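Local coordinates for protein polysaccharide Lyase Family 6 (Bacteroides cellulosilyticus, PDB 6QPS) that degrades alginate as a polysaccharide lyase specific for mannuronic acid, probably by beta-elimination, and binds a calcium ion, at residues L181-S186 and H190-L195; S222-S227 and Y322-A327; I74-E79 and A84-K89. One frame throughout, in Å; residues are numbered along the deposited sequence.

Contact 1: L181-S186 and H190-L195; sequences LQVWLS and HLNNHL
The backbones of L185 and H190 pass with their CA atoms 4.5 Å apart, then spread to 8.7 Å between the CA atoms of V183 and H194, the two runs pointing in nearly opposite directions (154°). Into this opening wedge go L185, V183 and N192. L185 sends its CD2 methyl against H190 O (3.3 Å) and N192 ND2 (3.4 Å), a compact branched side chain filling a buried corner. A short branched side chain suits V183, whose CG1, anti to the backbone N (chi1 -177°), meets N192 ND2 and comes to the edge of the H194 ring, near its plane, 4.0 Å from CD2, without pushing either aside. At the narrow end S186 O lies in the plane of the H190 ring, 3.4 Å from H190 CB, while H190 ND1 bonds E226 O. N192 organises its own loop. Its OD1 accepts H194 N on a lone pair (2.9 Å, nearly straight at 172°), forming an Asx turn, and also pairs with T229 OG1; ND2 bonds S227 OG and, weakly, H190 O. Replaced by alanine, N192 would lose its amide, which would probably leave H194 N, H190 O, S227 OG and T229 OG1 without this partner and free the turn to shift. N192 CB lies over one face of the H194 ring, whose NE2 reaches W184 O through a water and whose ND1 pairs with N164 N. Strand 181-183 runs parallel between strands 155-159 and 215-218, and H194 rests on L159 of the former, just before its own chain enters strand 195-197.

Contact 2: S222-S227 and Y322-A327; sequences SSQLES and YERPTA
Two loops that project from the right-handed parallel beta-helix, a fold this lyase shares with the chondroitinase B family, meet where Q224 touches P325 and R324. One loop follows strand 215-218 and the other strand 313-318, so the contact bridges well-separated coils. In the first, S222 to L225 form a type I beta turn, closed by the backbone bond from L225 N to S222 O (3.1 Å). Q224 occupies the third position of this turn; its first side-chain bond points toward the other loop, and the bend at chi2 (-56°) brings NE2 to S223 OG. There NE2 donates to S223 OG at 3.0 Å, with the hydroxyl lying in the amide plane, and S223 OG is itself engaged with S220 O. This bond fixes the rotation of the amide and directs OE1 outward. A glutamine suits the place because one end can donate to its own turn while the other accepts from H273 NE2 and from a water held by R324. Q224 and P325 come from opposite directions: OE1 sits equally close, 3.6 Å, to CG and CD of the proline ring, whose rigid frame offers a fixed apolar edge. R324 touches through CG, 4.1 Å from Q224 OE1; its chain, extended from CG to NE, carries the guanidinium past the glutamine, where NH1 bonds Q298 OE1 and Y274 OH. With no direct polar bond between the two segments, a water makes the polar link: it donates to Q224 OE1 at 2.7 Å and accepts from R324 NE at 3.0 Å.

Contact 3: I74-E79 and A84-K89; sequences IVWRAE and AVISGK
A78 and A84 meet methyl to methyl across a corner of the parallel beta-helix, where strand 74-78 passes through a short turn to strand 84-87 within one coil. This is the tight part: the CA atoms come within 5.3 Å, and both CB atoms point toward the facing strand. Alanine suits both places, since the two strands converge here and leave little width for side chains. Farther from the bend the strands diverge and larger groups span the gap. W76, with CG anti to the backbone N (chi1 179°), extends its indole inward, and I86 comes from the opposite direction to touch it obliquely. This buried layer continues through V49, L51 and I62 around the tryptophan and through L59 and F106 around the isoleucine. The outer side is looser and largely polar. R77 points away from the other strand, E79 pairs with K52 through a salt bridge, and K89 is exposed. G88 turns the next corner at a positive phi of 85°, with backbone angles that would press a CB against the preceding carbonyl oxygen. Within the core, CZ2 of W76 stands 4.1 Å from CD1 of I86, whereas A78 CB and A84 CB are 3.7 Å apart.

From the N terminus the contacts follow in the order 3, 1, 2, each closing before the next opens, so none nests within or crosses another. Contact 3 brings together strands on the two sides of the turn 79-83 in an early coil. Contact 1 closes a still shorter bend in a later coil, its centre about 12 Å from the centre of the chain. Contact 2 instead spans 94 residues, joining loops raised on different coils. Besides the hydrogen bonds E226 and S227 make to contact 1, L191 CD1 packs on E226 CD at 3.5 Å. Contact 3 stays apart, its centre about 24 Å from that of contact 1 and about 40 Å from that of contact 2.

Contact 1: L181-S186 and H190-L195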
# COMPACT_ATOMS: atom_id res chain seq x y z
N LEU A 181 2.56 -1.83 -7.26
CA LEU A 181 2.44 -3.19 -6.73
C LEU A 181 0.98 -3.60 -6.67
O LEU A 181 0.20 -3.08 -5.85
CB LEU A 181 3.11 -3.27 -5.36
CG LEU A 181 3.09 -4.58 -4.59
CD1 LEU A 181 3.63 -5.69 -5.40
CD2 LEU A 181 3.91 -4.45 -3.30
N GLN A 182 0.60 -4.54 -7.54
CA GLN A 182 -0.73 -5.12 -7.54
C GLN A 182 -0.71 -6.52 -6.94
O GLN A 182 0.11 -7.36 -7.33
CB GLN A 182 -1.23 -5.24 -8.98
CG GLN A 182 -2.55 -6.00 -9.15
CD GLN A 182 -3.75 -5.19 -8.70
OE1 GLN A 182 -3.95 -4.06 -9.12
NE2 GLN A 182 -4.59 -5.79 -7.85
N VAL A 183 -1.63 -6.78 -6.02
CA VAL A 183 -1.91 -8.13 -5.53
C VAL A 183 -3.08 -8.66 -6.35
O VAL A 183 -4.22 -8.21 -6.19
CB VAL A 183 -2.19 -8.13 -4.02
CG1 VAL A 183 -2.40 -9.57 -3.55
CG2 VAL A 183 -1.03 -7.48 -3.25
N TRP A 184 -2.80 -9.62 -7.23
CA TRP A 184 -3.82 -10.20 -8.09
C TRP A 184 -4.48 -11.38 -7.41
O TRP A 184 -3.80 -12.29 -6.94
CB TRP A 184 -3.16 -10.75 -9.35
CG TRP A 184 -2.59 -9.72 -10.29
CD1 TRP A 184 -1.32 -9.24 -10.30
CD2 TRP A 184 -3.27 -9.08 -11.39
NE1 TRP A 184 -1.15 -8.33 -11.33
CE2 TRP A 184 -2.33 -8.23 -12.02
CE3 TRP A 184 -4.57 -9.14 -11.90
CZ2 TRP A 184 -2.66 -7.44 -13.12
CZ3 TRP A 184 -4.89 -8.37 -13.00
CH2 TRP A 184 -3.94 -7.52 -13.59
N LEU A 185 -5.81 -11.37 -7.38
CA LEU A 185 -6.60 -12.45 -6.82
C LEU A 185 -7.50 -13.05 -7.89
O LEU A 185 -7.98 -12.36 -8.80
CB LEU A 185 -7.49 -11.95 -5.69
CG LEU A 185 -6.84 -11.04 -4.66
CD1 LEU A 185 -7.92 -10.52 -3.69
CD2 LEU A 185 -5.74 -11.71 -3.88
N SER A 186 -7.73 -14.35 -7.79
CA SER A 186 -8.72 -14.99 -8.63
C SER A 186 -9.57 -15.90 -7.77
O SER A 186 -9.22 -16.21 -6.64
CB SER A 186 -8.05 -15.85 -9.71
OG SER A 186 -7.38 -16.94 -9.12
N HIS A 190 -6.90 -16.77 -4.24
CA HIS A 190 -7.12 -15.48 -3.58
C HIS A 190 -6.49 -15.39 -2.20
O HIS A 190 -6.00 -14.33 -1.82
CB HIS A 190 -8.63 -15.16 -3.48
CG HIS A 190 -9.46 -16.23 -2.82
ND1 HIS A 190 -9.65 -16.28 -1.46
CD2 HIS A 190 -10.15 -17.27 -3.35
CE1 HIS A 190 -10.43 -17.31 -1.17
NE2 HIS A 190 -10.73 -17.94 -2.29
N LEU A 191 -6.49 -16.48 -1.43
CA LEU A 191 -5.99 -16.45 -0.06
C LEU A 191 -4.48 -16.63 -0.14
O LEU A 191 -3.99 -17.74 -0.37
CB LEU A 191 -6.69 -17.52 0.78
CG LEU A 191 -6.91 -17.07 2.24
CD1 LEU A 191 -7.89 -17.94 3.01
CD2 LEU A 191 -5.62 -17.01 3.02
N ASN A 192 -3.73 -15.53 -0.04
CA ASN A 192 -2.31 -15.52 -0.40
C ASN A 192 -1.35 -15.51 0.78
O ASN A 192 -0.26 -16.08 0.68
CB ASN A 192 -1.96 -14.36 -1.33
CG ASN A 192 -2.48 -13.03 -0.85
OD1 ASN A 192 -1.89 -12.37 0.02
ND2 ASN A 192 -3.57 -12.59 -1.45
N ASN A 193 -1.67 -14.83 1.87
CA ASN A 193 -0.71 -14.66 2.96
C ASN A 193 0.60 -14.07 2.45
O ASN A 193 1.70 -14.39 2.94
CB ASN A 193 -0.45 -15.98 3.69
CG ASN A 193 -1.61 -16.43 4.54
OD1 ASN A 193 -1.85 -15.89 5.63
ND2 ASN A 193 -2.36 -17.41 4.05
N HIS A 194 0.53 -13.17 1.47
CA HIS A 194 1.76 -12.50 1.05
C HIS A 194 2.18 -11.49 2.12
O HIS A 194 1.36 -10.97 2.88
CB HIS A 194 1.59 -11.71 -0.26
CG HIS A 194 1.26 -12.53 -1.46
ND1 HIS A 194 1.85 -13.74 -1.76
CD2 HIS A 194 0.40 -12.27 -2.48
CE1 HIS A 194 1.36 -14.19 -2.90
NE2 HIS A 194 0.49 -13.31 -3.36
N LEU A 195 3.48 -11.16 2.13
CA LEU A 195 4.03 -10.17 3.04
C LEU A 195 4.78 -9.09 2.26
O LEU A 195 5.67 -9.39 1.46
CB LEU A 195 4.96 -10.85 4.04
CG LEU A 195 5.67 -9.95 5.05
CD1 LEU A 195 4.69 -9.18 5.94
CD2 LEU A 195 6.68 -10.73 5.89
O HOH W 1 -1.72 -12.92 -5.09

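Contact 2: S222-S227 and Y322-A327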
# COMPACT_ATOMS: atom_id res chain seq x y z
N SER A 222 -12.85 -9.27 -7.36
CA SER A 222 -12.37 -10.25 -6.39
C SER A 222 -12.54 -9.78 -4.94
O SER A 222 -12.04 -10.44 -4.02
CB SER A 222 -10.90 -10.57 -6.66
OG SER A 222 -10.13 -9.37 -6.64
N SER A 223 -13.27 -8.68 -4.72
CA SER A 223 -13.20 -7.97 -3.45
C SER A 223 -13.91 -8.68 -2.30
O SER A 223 -13.66 -8.34 -1.14
CB SER A 223 -13.75 -6.55 -3.60
OG SER A 223 -15.12 -6.56 -3.98
N GLN A 224 -14.81 -9.62 -2.59
CA GLN A 224 -15.49 -10.36 -1.54
C GLN A 224 -14.69 -11.56 -1.06
O GLN A 224 -15.14 -12.27 -0.16
CB GLN A 224 -16.89 -10.79 -1.99
CG GLN A 224 -17.72 -9.62 -2.55
CD GLN A 224 -17.86 -8.46 -1.59
OE1 GLN A 224 -18.56 -8.54 -0.58
NE2 GLN A 224 -17.19 -7.37 -1.90
N LEU A 225 -13.49 -11.75 -1.60
CA LEU A 225 -12.67 -12.91 -1.26
C LEU A 225 -11.62 -12.57 -0.21
O LEU A 225 -11.11 -11.45 -0.14
CB LEU A 225 -11.96 -13.42 -2.51
CG LEU A 225 -12.86 -13.77 -3.68
CD1 LEU A 225 -12.02 -14.10 -4.93
CD2 LEU A 225 -13.79 -14.93 -3.32
N GLU A 226 -11.26 -13.58 0.58
CA GLU A 226 -10.22 -13.43 1.60
C GLU A 226 -8.84 -13.44 0.96
O GLU A 226 -8.49 -14.38 0.23
CB GLU A 226 -10.34 -14.55 2.65
CG GLU A 226 -9.29 -14.50 3.77
CD GLU A 226 -9.51 -15.47 4.94
OE1 GLU A 226 -10.54 -16.17 4.95
OE2 GLU A 226 -8.64 -15.52 5.84
N SER A 227 -8.06 -12.40 1.25
CA SER A 227 -6.71 -12.22 0.74
C SER A 227 -5.65 -12.47 1.81
O SER A 227 -4.70 -13.22 1.57
CB SER A 227 -6.60 -10.79 0.18
OG SER A 227 -5.31 -10.52 -0.35
N TYR A 322 -25.17 0.22 -1.72
CA TYR A 322 -25.73 -1.12 -1.62
C TYR A 322 -25.33 -1.77 -0.31
O TYR A 322 -24.36 -1.37 0.34
CB TYR A 322 -25.28 -2.03 -2.78
CG TYR A 322 -25.65 -1.48 -4.13
CD1 TYR A 322 -26.97 -1.49 -4.55
CD2 TYR A 322 -24.69 -0.94 -4.98
CE1 TYR A 322 -27.32 -0.97 -5.77
CE2 TYR A 322 -25.04 -0.42 -6.21
CZ TYR A 322 -26.35 -0.43 -6.59
OH TYR A 322 -26.72 0.08 -7.82
N GLU A 323 -26.09 -2.80 0.06
CA GLU A 323 -25.65 -3.67 1.14
C GLU A 323 -24.53 -4.58 0.64
O GLU A 323 -24.35 -4.78 -0.56
CB GLU A 323 -26.80 -4.54 1.64
CG GLU A 323 -28.11 -3.82 1.95
CD GLU A 323 -28.06 -3.00 3.23
OE1 GLU A 323 -27.03 -2.96 3.92
OE2 GLU A 323 -29.10 -2.38 3.55
N ARG A 324 -23.79 -5.17 1.58
CA ARG A 324 -22.86 -6.23 1.21
C ARG A 324 -23.61 -7.32 0.46
O ARG A 324 -24.67 -7.77 0.93
CB ARG A 324 -22.25 -6.81 2.48
CG ARG A 324 -21.51 -8.10 2.30
CD ARG A 324 -20.75 -8.48 3.59
NE ARG A 324 -20.19 -9.81 3.52
CZ ARG A 324 -19.69 -10.47 4.56
NH1 ARG A 324 -19.71 -9.90 5.75
NH2 ARG A 324 -19.20 -11.69 4.38
N PRO A 325 -23.11 -7.79 -0.68
CA PRO A 325 -23.84 -8.80 -1.46
C PRO A 325 -23.86 -10.15 -0.78
O PRO A 325 -22.98 -10.49 0.02
CB PRO A 325 -23.06 -8.87 -2.78
CG PRO A 325 -21.64 -8.45 -2.38
CD PRO A 325 -21.86 -7.36 -1.34
N THR A 326 -24.90 -10.91 -1.09
CA THR A 326 -25.00 -12.32 -0.75
C THR A 326 -24.87 -13.15 -2.02
O THR A 326 -24.70 -12.61 -3.13
CB THR A 326 -26.33 -12.62 -0.05
OG1 THR A 326 -27.41 -12.41 -0.98
CG2 THR A 326 -26.51 -11.73 1.17
N ALA A 327 -24.96 -14.47 -1.87
CA ALA A 327 -24.90 -15.35 -3.04
C ALA A 327 -26.06 -15.09 -3.99
O ALA A 327 -25.94 -15.33 -5.19
CB ALA A 327 -24.88 -16.81 -2.60
O HOH W 2 -19.45 -10.71 0.79

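Contact 3: I74-E79 and A84-K89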
# COMPACT_ATOMS: atom_id res chain seq x y z
N ILE A 74 16.74 -20.81 -4.49
CA ILE A 74 17.51 -20.53 -5.71
C ILE A 74 17.55 -19.02 -5.88
O ILE A 74 16.50 -18.36 -5.84
CB ILE A 74 16.85 -21.21 -6.93
CG1 ILE A 74 16.80 -22.73 -6.73
CG2 ILE A 74 17.59 -20.87 -8.20
CD1 ILE A 74 15.93 -23.47 -7.77
N VAL A 75 18.75 -18.45 -6.06
CA VAL A 75 18.95 -17.01 -5.95
C VAL A 75 19.45 -16.43 -7.27
O VAL A 75 20.34 -17.00 -7.91
CB VAL A 75 19.96 -16.69 -4.83
CG1 VAL A 75 20.25 -15.18 -4.75
CG2 VAL A 75 19.48 -17.23 -3.48
N TRP A 76 18.88 -15.29 -7.66
CA TRP A 76 19.35 -14.49 -8.79
C TRP A 76 19.78 -13.15 -8.20
O TRP A 76 18.96 -12.47 -7.59
CB TRP A 76 18.21 -14.31 -9.80
CG TRP A 76 18.54 -13.48 -11.02
CD1 TRP A 76 19.78 -13.21 -11.52
CD2 TRP A 76 17.61 -12.81 -11.87
NE1 TRP A 76 19.67 -12.40 -12.64
CE2 TRP A 76 18.34 -12.16 -12.88
CE3 TRP A 76 16.21 -12.74 -11.91
CZ2 TRP A 76 17.74 -11.43 -13.88
CZ3 TRP A 76 15.62 -11.99 -12.91
CH2 TRP A 76 16.38 -11.35 -13.88
N ARG A 77 21.06 -12.81 -8.32
CA ARG A 77 21.59 -11.67 -7.60
C ARG A 77 22.74 -11.00 -8.34
O ARG A 77 23.37 -11.59 -9.22
CB ARG A 77 22.07 -12.08 -6.20
CG ARG A 77 23.28 -13.03 -6.17
CD ARG A 77 23.70 -13.30 -4.72
NE ARG A 77 24.66 -14.39 -4.59
CZ ARG A 77 25.97 -14.25 -4.74
NH1 ARG A 77 26.49 -13.07 -5.03
NH2 ARG A 77 26.77 -15.30 -4.59
N ALA A 78 23.02 -9.77 -7.94
CA ALA A 78 24.23 -9.09 -8.36
C ALA A 78 25.43 -9.61 -7.58
O ALA A 78 25.33 -9.89 -6.38
CB ALA A 78 24.10 -7.59 -8.10
N GLU A 79 26.59 -9.71 -8.25
CA GLU A 79 27.82 -10.03 -7.55
C GLU A 79 28.14 -8.97 -6.50
O GLU A 79 28.53 -9.28 -5.37
CB GLU A 79 28.97 -10.18 -8.55
CG GLU A 79 30.30 -10.59 -7.93
CD GLU A 79 31.39 -10.80 -8.97
OE1 GLU A 79 31.66 -9.87 -9.75
OE2 GLU A 79 31.97 -11.90 -9.00
N ALA A 84 24.74 -4.42 -10.73
CA ALA A 84 24.09 -5.06 -11.87
C ALA A 84 22.78 -4.33 -12.17
O ALA A 84 21.82 -4.42 -11.39
CB ALA A 84 23.83 -6.54 -11.62
N VAL A 85 22.74 -3.64 -13.31
CA VAL A 85 21.64 -2.74 -13.68
C VAL A 85 20.89 -3.39 -14.83
O VAL A 85 21.51 -3.84 -15.80
CB VAL A 85 22.19 -1.37 -14.12
CG1 VAL A 85 21.06 -0.39 -14.40
CG2 VAL A 85 23.16 -0.81 -13.08
N ILE A 86 19.56 -3.44 -14.73
CA ILE A 86 18.70 -4.01 -15.76
C ILE A 86 17.88 -2.88 -16.37
O ILE A 86 17.19 -2.15 -15.64
CB ILE A 86 17.81 -5.11 -15.17
CG1 ILE A 86 18.68 -6.27 -14.69
CG2 ILE A 86 16.80 -5.57 -16.19
CD1 ILE A 86 17.92 -7.35 -13.93
N SER A 87 17.94 -2.74 -17.69
CA SER A 87 17.36 -1.61 -18.40
C SER A 87 16.72 -2.08 -19.71
O SER A 87 17.02 -3.17 -20.21
CB SER A 87 18.43 -0.54 -18.68
OG SER A 87 19.08 -0.15 -17.48
N GLY A 88 15.85 -1.24 -20.26
CA GLY A 88 15.22 -1.57 -21.53
C GLY A 88 13.99 -2.45 -21.38
O GLY A 88 13.45 -2.63 -20.29
N LYS A 89 13.57 -3.03 -22.51
CA LYS A 89 12.34 -3.81 -22.56
C LYS A 89 12.45 -5.04 -21.67
O LYS A 89 13.48 -5.72 -21.66
CB LYS A 89 12.07 -4.28 -23.99
CG LYS A 89 11.58 -3.20 -24.94
CD LYS A 89 11.53 -3.70 -26.38
CE LYS A 89 10.60 -2.82 -27.21
NZ LYS A 89 11.09 -2.60 -28.59